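PDB 2HCF: hydrolase, haloacid dehalogenase-like family from Chlorobaculum tepidum, which probably acts as a magnesium-dependent hydrolase of the haloacid dehalogenase superfamily. Local coordinates for residues R23-D28 with I80-E85; E100-L105 with H135-G140; H181-A186 with H209-L214. One frame throughout, in Å; residues are numbered along the deposited sequence.

Interaction 1 (R23-D28 with I80-E85); sequences RRVLAD and IALFRE
V25 lays its CG1 methyl over the backbone of the facing helix at L82 and F83. This methyl stands 3.5 Å from the amide nitrogen F83 N, and the same carbon touches L82 CB at 3.8 Å and F83 CB at 3.9 Å. Its position follows from chi1 of 167°: CG1 extends anti to the backbone N and reaches forward between the two residues, while CG2, beside the backbone N, meets the phenyl ring of F83 obliquely. A beta-branched valine suits the place, being short enough for two backbones whose CA atoms at V25 and F83 are 6.0 Å apart, yet broad enough to touch both neighbours.

One turn further along, the contact is made in the reverse direction. L82 sends its CD2 methyl to D28 CB at 3.9 Å and against the carbonyl oxygen V25 O at 3.8 Å; here the aspartate meets the leucine through its CB methylene. Its carboxylate is engaged beyond the contact, in a salt bridge from OD2 to R86, which ties the same two helices together by charge. No hydrogen bond joins 23-28 to 80-85; the two are held by van der Waals packing, methyls lying on side chains and backbone alike.

The segment axes are 9.1 Å apart and run at 140°, a roughly antiparallel helix pair in what is probably the cap region of this HAD-type protein. Helix 65-86 also supplies Y79, which touches V25 and L26. From the pair, the F83 ring extends to M21 and N22 at the start of helix 21-34 and to S123 and K127 on helix 121-129.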
loop_
_atom_site.group_PDB
_atom_site.type_symbol
_atom_site.label_atom_id
_atom_site.label_comp_id
_atom_site.label_asym_id
_atom_site.label_seq_id
_atom_site.Cartn_x
_atom_site.Cartn_y
_atom_site.Cartn_z
ATOM N N ARG A 23 6.876 6.258 12.311
ATOM C CA ARG A 23 6.514 5.501 13.525
ATOM C C ARG A 23 6.289 6.456 14.698
ATOM O O ARG A 23 5.402 6.256 15.516
ATOM C CB ARG A 23 7.596 4.435 13.826
ATOM C CG ARG A 23 7.695 3.976 15.268
ATOM N N ARG A 24 7.059 7.524 14.739
ATOM C CA ARG A 24 6.948 8.488 15.810
ATOM C C ARG A 24 5.754 9.427 15.673
ATOM O O ARG A 24 5.203 9.847 16.669
ATOM C CB ARG A 24 8.247 9.256 15.935
ATOM C CG ARG A 24 9.426 8.303 16.283
ATOM C CD ARG A 24 10.691 9.067 16.758
ATOM N NE ARG A 24 11.065 10.124 15.805
ATOM C CZ ARG A 24 11.828 9.941 14.727
ATOM N NH1 ARG A 24 12.343 8.745 14.445
ATOM N NH2 ARG A 24 12.079 10.968 13.922
ATOM N N VAL A 25 5.373 9.758 14.440
ATOM C CA VAL A 25 4.123 10.464 14.163
ATOM C C VAL A 25 2.927 9.673 14.673
ATOM O O VAL A 25 2.037 10.218 15.314
ATOM C CB VAL A 25 3.961 10.726 12.634
ATOM C CG1 VAL A 25 2.526 11.163 12.285
ATOM C CG2 VAL A 25 4.954 11.749 12.159
ATOM N N LEU A 26 2.890 8.377 14.393
ATOM C CA LEU A 26 1.803 7.574 14.915
ATOM C C LEU A 26 1.806 7.544 16.443
ATOM O O LEU A 26 0.758 7.728 17.063
ATOM C CB LEU A 26 1.817 6.146 14.363
ATOM C CG LEU A 26 0.605 5.292 14.805
ATOM C CD1 LEU A 26 -0.737 5.843 14.355
ATOM C CD2 LEU A 26 0.758 3.876 14.296
ATOM N N ALA A 27 2.964 7.301 17.049
ATOM C CA ALA A 27 3.034 7.195 18.505
ATOM C C ALA A 27 2.549 8.485 19.166
ATOM O O ALA A 27 1.764 8.445 20.112
ATOM C CB ALA A 27 4.460 6.864 18.945
ATOM N N ASP A 28 3.001 9.615 18.643
ATOM C CA ASP A 28 2.559 10.919 19.097
ATOM C C ASP A 28 1.053 11.172 18.960
ATOM O O ASP A 28 0.462 11.861 19.799
ATOM C CB ASP A 28 3.341 12.033 18.371
ATOM C CG ASP A 28 4.738 12.230 18.937
ATOM O OD1 ASP A 28 5.036 11.637 20.002
ATOM O OD2 ASP A 28 5.544 12.978 18.337
ATOM N N ILE A 80 -2.963 11.593 10.542
ATOM C CA ILE A 80 -2.876 12.145 9.194
ATOM C C ILE A 80 -2.387 13.592 9.231
ATOM O O ILE A 80 -1.482 13.973 8.476
ATOM C CB ILE A 80 -4.254 12.048 8.457
ATOM C CG1 ILE A 80 -4.585 10.588 8.171
ATOM C CG2 ILE A 80 -4.249 12.869 7.192
ATOM C CD1 ILE A 80 -6.029 10.310 7.820
ATOM N N ALA A 81 -2.998 14.397 10.091
ATOM C CA ALA A 81 -2.656 15.804 10.190
ATOM C C ALA A 81 -1.209 15.977 10.635
ATOM O O ALA A 81 -0.459 16.787 10.071
ATOM C CB ALA A 81 -3.586 16.499 11.167
ATOM N N LEU A 82 -0.797 15.179 11.616
ATOM C CA LEU A 82 0.585 15.256 12.117
ATOM C C LEU A 82 1.595 14.819 11.055
ATOM O O LEU A 82 2.654 15.440 10.916
ATOM C CB LEU A 82 0.728 14.384 13.350
ATOM C CG LEU A 82 1.622 14.885 14.466
ATOM C CD1 LEU A 82 1.380 16.369 14.788
ATOM C CD2 LEU A 82 1.368 13.988 15.685
ATOM N N PHE A 83 1.251 13.779 10.295
ATOM C CA PHE A 83 2.114 13.299 9.225
ATOM C C PHE A 83 2.291 14.410 8.189
ATOM O O PHE A 83 3.418 14.726 7.797
ATOM C CB PHE A 83 1.580 11.996 8.602
ATOM C CG PHE A 83 2.539 11.387 7.623
ATOM C CD1 PHE A 83 3.703 10.785 8.072
ATOM C CD2 PHE A 83 2.353 11.552 6.251
ATOM C CE1 PHE A 83 4.632 10.267 7.164
ATOM C CE2 PHE A 83 3.295 11.062 5.331
ATOM C CZ PHE A 83 4.426 10.424 5.788
ATOM N N ARG A 84 1.185 15.047 7.808
ATOM C CA ARG A 84 1.223 16.098 6.792
ATOM C C ARG A 84 1.999 17.302 7.279
ATOM O O ARG A 84 2.620 18.012 6.485
ATOM C CB ARG A 84 -0.208 16.463 6.327
ATOM C CG ARG A 84 -0.875 15.285 5.516
ATOM C CD ARG A 84 -2.211 15.599 4.774
ATOM N N GLU A 85 1.984 17.525 8.586
ATOM C CA GLU A 85 2.685 18.635 9.194
ATOM C C GLU A 85 4.191 18.404 9.237
ATOM O O GLU A 85 4.961 19.308 8.986
ATOM C CB GLU A 85 2.183 18.814 10.627
ATOM C CG GLU A 85 2.505 20.149 11.233
ATOM C CD GLU A 85 2.486 20.125 12.760
ATOM O OE1 GLU A 85 1.553 19.523 13.369
ATOM O OE2 GLU A 85 3.422 20.727 13.351
#

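Interaction 2 (E100-L105 with H135-G140); sequences ELLDAL and HYFPFG
Both faces of the Y136 ring are covered: L102 CB sits over one, 3.7 Å from the centroid and only 3° off the ring normal, and H135 CE1 lies over the centre of the opposite face, 3.3 Å above the plane. The first is a CH-pi contact, and it packs helix 98-106 of the Rossmann-like HAD core against the loop leading into strand 140-141. The D103 carboxylate comes to the phenol end of the ring, near its plane, with its own plane turned 54° from it; the modelled approach there is too close to be relied on.

L102 CD2 approaches the F137 ring obliquely, the two side chains crossing at about a right angle, and Y136 CB lies above one face of that ring, toward its rim. A leucine suits the place because its CB methylene can point hydrogens at the tyrosine face while CG, anti to the carbonyl carbon (chi1 -69°), carries the branched end to both rings. F137 is buried against F9 of strand 5-9 and L115 of strand 111-116, as befits a wholly apolar ring. The two methyls of L102 share the work: CD1 rests 3.7 Å from Y136 CD2, and CD2 stands 3.7 Å from F137 CZ.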
loop_
_atom_site.group_PDB
_atom_site.type_symbol
_atom_site.label_atom_id
_atom_site.label_comp_id
_atom_site.label_asym_id
_atom_site.label_seq_id
_atom_site.Cartn_x
_atom_site.Cartn_y
_atom_site.Cartn_z
ATOM N N GLU A 100 10.353 5.729 -13.677
ATOM C CA GLU A 100 10.469 5.190 -15.026
ATOM C C GLU A 100 9.355 4.179 -15.316
ATOM O O GLU A 100 8.766 4.199 -16.384
ATOM C CB GLU A 100 11.831 4.519 -15.219
ATOM C CG GLU A 100 13.045 5.462 -15.110
ATOM C CD GLU A 100 13.466 5.813 -13.666
ATOM O OE1 GLU A 100 12.895 5.286 -12.668
ATOM O OE2 GLU A 100 14.386 6.652 -13.536
ATOM N N LEU A 101 9.055 3.339 -14.337
ATOM C CA LEU A 101 8.064 2.289 -14.510
ATOM C C LEU A 101 6.654 2.889 -14.589
ATOM O O LEU A 101 5.824 2.480 -15.402
ATOM C CB LEU A 101 8.139 1.296 -13.343
ATOM C CG LEU A 101 7.117 0.152 -13.338
ATOM C CD1 LEU A 101 7.195 -0.675 -14.616
ATOM C CD2 LEU A 101 7.275 -0.742 -12.108
ATOM N N LEU A 102 6.380 3.852 -13.718
ATOM C CA LEU A 102 5.079 4.489 -13.672
ATOM C C LEU A 102 4.841 5.311 -14.943
ATOM O O LEU A 102 3.750 5.288 -15.475
ATOM C CB LEU A 102 4.948 5.338 -12.407
ATOM C CG LEU A 102 4.862 4.563 -11.081
ATOM C CD1 LEU A 102 4.692 5.473 -9.900
ATOM C CD2 LEU A 102 3.748 3.546 -11.080
ATOM N N ASP A 103 5.858 6.002 -15.450
ATOM C CA ASP A 103 5.749 6.664 -16.750
ATOM C C ASP A 103 5.404 5.695 -17.882
ATOM O O ASP A 103 4.589 6.024 -18.734
ATOM C CB ASP A 103 7.067 7.311 -17.135
ATOM C CG ASP A 103 7.307 8.593 -16.426
ATOM O OD1 ASP A 103 6.346 9.097 -15.799
ATOM O OD2 ASP A 103 8.457 9.106 -16.501
ATOM N N ALA A 104 6.084 4.551 -17.908
ATOM C CA ALA A 104 5.887 3.532 -18.934
ATOM C C ALA A 104 4.465 2.976 -18.911
ATOM O O ALA A 104 3.886 2.718 -19.961
ATOM C CB ALA A 104 6.899 2.399 -18.763
ATOM N N LEU A 105 3.909 2.778 -17.712
ATOM C CA LEU A 105 2.563 2.257 -17.558
ATOM C C LEU A 105 1.476 3.276 -17.845
ATOM O O LEU A 105 0.466 2.964 -18.489
ATOM C CB LEU A 105 2.374 1.707 -16.140
ATOM C CG LEU A 105 3.155 0.430 -15.884
ATOM C CD1 LEU A 105 3.240 0.186 -14.395
ATOM C CD2 LEU A 105 2.525 -0.787 -16.610
ATOM N N HIS A 135 0.227 11.770 -8.886
ATOM C CA HIS A 135 -0.542 12.081 -10.100
ATOM C C HIS A 135 -0.793 10.831 -10.997
ATOM O O HIS A 135 -1.779 10.775 -11.756
ATOM C CB HIS A 135 0.147 13.235 -10.858
ATOM C CG HIS A 135 1.477 12.861 -11.430
ATOM N ND1 HIS A 135 1.603 12.241 -12.652
ATOM C CD2 HIS A 135 2.732 12.957 -10.923
ATOM C CE1 HIS A 135 2.877 11.973 -12.878
ATOM N NE2 HIS A 135 3.580 12.379 -11.833
ATOM N N TYR A 136 0.036 9.804 -10.865
ATOM C CA TYR A 136 -0.148 8.580 -11.636
ATOM C C TYR A 136 -1.378 7.742 -11.223
ATOM O O TYR A 136 -1.807 6.858 -11.966
ATOM C CB TYR A 136 1.074 7.661 -11.498
ATOM C CG TYR A 136 2.333 8.189 -12.096
ATOM C CD1 TYR A 136 2.508 8.241 -13.481
ATOM C CD2 TYR A 136 3.368 8.652 -11.281
ATOM C CE1 TYR A 136 3.680 8.750 -14.021
ATOM C CE2 TYR A 136 4.531 9.143 -11.816
ATOM C CZ TYR A 136 4.689 9.188 -13.170
ATOM O OH TYR A 136 5.860 9.710 -13.668
ATOM N N PHE A 137 -1.916 7.975 -10.038
ATOM C CA PHE A 137 -2.893 7.053 -9.454
ATOM C C PHE A 137 -4.294 7.688 -9.274
ATOM O O PHE A 137 -4.555 8.379 -8.288
ATOM C CB PHE A 137 -2.371 6.555 -8.125
ATOM C CG PHE A 137 -1.075 5.811 -8.234
ATOM C CD1 PHE A 137 -1.056 4.494 -8.671
ATOM C CD2 PHE A 137 0.125 6.429 -7.905
ATOM C CE1 PHE A 137 0.136 3.802 -8.773
ATOM C CE2 PHE A 137 1.327 5.754 -8.004
ATOM C CZ PHE A 137 1.333 4.419 -8.430
ATOM N N PRO A 138 -5.207 7.441 -10.228
ATOM C CA PRO A 138 -6.518 8.067 -10.192
ATOM C C PRO A 138 -7.483 7.518 -9.135
ATOM O O PRO A 138 -8.495 8.147 -8.873
ATOM C CB PRO A 138 -7.042 7.817 -11.623
ATOM C CG PRO A 138 -6.426 6.537 -12.007
ATOM C CD PRO A 138 -5.065 6.532 -11.376
ATOM N N PHE A 139 -7.200 6.344 -8.549
ATOM C CA PHE A 139 -8.086 5.760 -7.553
ATOM C C PHE A 139 -7.311 4.725 -6.776
ATOM O O PHE A 139 -6.165 4.422 -7.129
ATOM C CB PHE A 139 -9.306 5.077 -8.225
ATOM C CG PHE A 139 -9.015 3.703 -8.747
ATOM C CD1 PHE A 139 -8.182 3.530 -9.815
ATOM C CD2 PHE A 139 -9.526 2.576 -8.122
ATOM C CE1 PHE A 139 -7.870 2.273 -10.281
ATOM C CE2 PHE A 139 -9.210 1.314 -8.587
ATOM C CZ PHE A 139 -8.403 1.159 -9.651
ATOM N N GLY A 140 -7.927 4.118 -5.756
ATOM C CA GLY A 140 -7.310 2.968 -5.107
ATOM C C GLY A 140 -8.214 2.355 -4.054
ATOM O O GLY A 140 -9.382 2.751 -3.949
#

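Interaction 3 (H181-A186 with H209-L214); sequences HDIRCA and HKPGTL
With chi1 of -66°, I183 places CG1 anti to its carbonyl carbon and CG2 anti to the backbone N, and the chain then extends through chi2 of 164°. The two arms thus part: CD1 reaches the side chains of H209 and P211, while CG2 turns to the backbone between them. At its end CD1 is 3.8 Å from P211 CB and 3.9 Å from H209 CB, and CG2 lies 3.4 Å from the carbonyl oxygen H209 O. That oxygen has its polar partner elsewhere, accepting a hydrogen bond from R187 NH2. Isoleucine suits the place because its beta branch supplies CG2 for the H209 backbone while the longer arm through CG1 to CD1 spans to P211.

The contact belongs to the alpha/beta core of the HAD fold, where helix 180-187 packs on the turn leading to the edge strand 213-215 of the parallel sheet. K210, with positive phi, ends the helical conformation, and P211 then presents a rigid apolar ring to the isoleucine. Replacing I183 by an alanine removes both arms, and is likely to leave P211 CB and H209 CB without their CD1 partner and H209 O without the methyl packed on it, with a gap between helix and turn. I183 and P211 both touch A195 of strand 192-196, and I183 also touches L206 of helix 203-207.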
loop_
_atom_site.group_PDB
_atom_site.type_symbol
_atom_site.label_atom_id
_atom_site.label_comp_id
_atom_site.label_asym_id
_atom_site.label_seq_id
_atom_site.Cartn_x
_atom_site.Cartn_y
_atom_site.Cartn_z
ATOM N N HIS A 181 1.694 -10.308 2.521
ATOM C CA HIS A 181 0.319 -9.803 2.581
ATOM C C HIS A 181 -0.154 -9.337 1.207
ATOM O O HIS A 181 -1.322 -9.491 0.853
ATOM C CB HIS A 181 0.214 -8.693 3.616
ATOM C CG HIS A 181 0.716 -9.101 4.962
ATOM N ND1 HIS A 181 0.219 -10.207 5.630
ATOM C CD2 HIS A 181 1.704 -8.607 5.735
ATOM C CE1 HIS A 181 0.853 -10.338 6.780
ATOM N NE2 HIS A 181 1.750 -9.371 6.875
ATOM N N ASP A 182 0.760 -8.746 0.445
ATOM C CA ASP A 182 0.505 -8.394 -0.928
ATOM C C ASP A 182 0.200 -9.645 -1.755
ATOM O O ASP A 182 -0.805 -9.713 -2.464
ATOM C CB ASP A 182 1.698 -7.638 -1.488
ATOM C CG ASP A 182 2.003 -6.414 -0.661
ATOM O OD1 ASP A 182 1.298 -5.420 -0.844
ATOM O OD2 ASP A 182 2.913 -6.447 0.193
ATOM N N ILE A 183 1.049 -10.635 -1.626
ATOM C CA ILE A 183 0.887 -11.821 -2.418
ATOM C C ILE A 183 -0.446 -12.485 -2.071
ATOM O O ILE A 183 -1.162 -13.014 -2.941
ATOM C CB ILE A 183 2.060 -12.821 -2.168
ATOM C CG1 ILE A 183 3.378 -12.229 -2.665
ATOM C CG2 ILE A 183 1.804 -14.120 -2.909
ATOM C CD1 ILE A 183 4.612 -12.915 -2.141
ATOM N N ARG A 184 -0.773 -12.478 -0.788
ATOM C CA ARG A 184 -1.929 -13.214 -0.280
ATOM C C ARG A 184 -3.208 -12.508 -0.710
ATOM O O ARG A 184 -4.173 -13.123 -1.094
ATOM C CB ARG A 184 -1.876 -13.302 1.244
ATOM C CG ARG A 184 -3.211 -13.709 1.886
ATOM C CD ARG A 184 -3.077 -14.126 3.338
ATOM N NE ARG A 184 -1.786 -14.757 3.572
ATOM C CZ ARG A 184 -0.798 -14.231 4.294
ATOM N NH1 ARG A 184 -0.934 -13.066 4.947
ATOM N NH2 ARG A 184 0.335 -14.896 4.374
ATOM N N CYS A 185 -3.206 -11.185 -0.675
ATOM C CA CYS A 185 -4.472 -10.489 -1.020
ATOM C C CYS A 185 -4.829 -10.656 -2.517
ATOM O O CYS A 185 -6.004 -10.649 -2.881
ATOM C CB CYS A 185 -4.487 -9.050 -0.534
ATOM S SG CYS A 185 -3.661 -7.918 -1.566
ATOM N N ALA A 186 -3.822 -10.880 -3.359
ATOM C CA ALA A 186 -4.039 -11.130 -4.783
ATOM C C ALA A 186 -4.828 -12.409 -5.038
ATOM O O ALA A 186 -5.570 -12.513 -6.015
ATOM C CB ALA A 186 -2.721 -11.184 -5.513
ATOM N N HIS A 209 5.645 -18.002 -0.522
ATOM C CA HIS A 209 4.254 -17.606 -0.645
ATOM C C HIS A 209 3.737 -17.704 -2.063
ATOM O O HIS A 209 2.587 -17.390 -2.320
ATOM C CB HIS A 209 4.100 -16.191 -0.112
ATOM C CG HIS A 209 4.679 -16.040 1.257
ATOM N ND1 HIS A 209 4.219 -16.771 2.327
ATOM C CD2 HIS A 209 5.722 -15.313 1.716
ATOM C CE1 HIS A 209 4.927 -16.470 3.401
ATOM N NE2 HIS A 209 5.855 -15.600 3.056
ATOM N N LYS A 210 4.595 -18.147 -2.979
ATOM C CA LYS A 210 4.212 -18.511 -4.340
ATOM C C LYS A 210 3.673 -17.336 -5.141
ATOM O O LYS A 210 2.588 -17.415 -5.737
ATOM C CB LYS A 210 3.180 -19.640 -4.331
ATOM C CG LYS A 210 3.533 -20.838 -3.491
ATOM C CD LYS A 210 4.764 -21.556 -4.027
ATOM C CE LYS A 210 4.878 -22.951 -3.426
ATOM N NZ LYS A 210 4.835 -22.865 -1.929
ATOM N N PRO A 211 4.440 -16.241 -5.191
ATOM C CA PRO A 211 4.034 -15.138 -6.029
ATOM C C PRO A 211 4.100 -15.573 -7.481
ATOM O O PRO A 211 4.882 -16.445 -7.823
ATOM C CB PRO A 211 5.103 -14.079 -5.733
ATOM C CG PRO A 211 6.316 -14.897 -5.353
ATOM C CD PRO A 211 5.740 -15.999 -4.549
ATOM N N GLY A 212 3.301 -14.964 -8.346
ATOM C CA GLY A 212 3.316 -15.335 -9.748
ATOM C C GLY A 212 4.631 -14.978 -10.383
ATOM O O GLY A 212 5.139 -15.708 -11.215
ATOM N N THR A 213 5.170 -13.823 -10.009
ATOM C CA THR A 213 6.496 -13.417 -10.427
ATOM C C THR A 213 7.163 -12.769 -9.236
ATOM O O THR A 213 6.460 -12.218 -8.366
ATOM C CB THR A 213 6.366 -12.428 -11.588
ATOM O OG1 THR A 213 5.650 -13.089 -12.634
ATOM C CG2 THR A 213 7.724 -11.953 -12.120
ATOM N N LEU A 214 8.502 -12.823 -9.216
ATOM C CA LEU A 214 9.337 -12.256 -8.153
ATOM C C LEU A 214 10.567 -11.521 -8.706
ATOM O O LEU A 214 11.437 -12.096 -9.389
ATOM C CB LEU A 214 9.742 -13.356 -7.190
ATOM C CG LEU A 214 10.598 -12.925 -5.990
ATOM C CD1 LEU A 214 10.019 -11.820 -5.164
ATOM C CD2 LEU A 214 10.859 -14.140 -5.131
#

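How the interactions relate
The three contacts follow one another along the chain and do not touch. Interaction 1 joins two helices of the probable cap region, its centre about 26 Å from that of interaction 2 and about 30 Å from that of interaction 3, and it lies across the chain's centre from interaction 3. Interactions 2 and 3 both belong to the core, with centres about 21 Å apart and nearest atoms about 11 Å apart. The packing residues stand back from the magnesium site of D10, D12 and D178: from a bound magnesium ion the side chain of I183 is about 10 Å away, that of F137 about 13 Å and that of F83 about 14 Å. Segment 181-186 comes closer through D182, which touches D10.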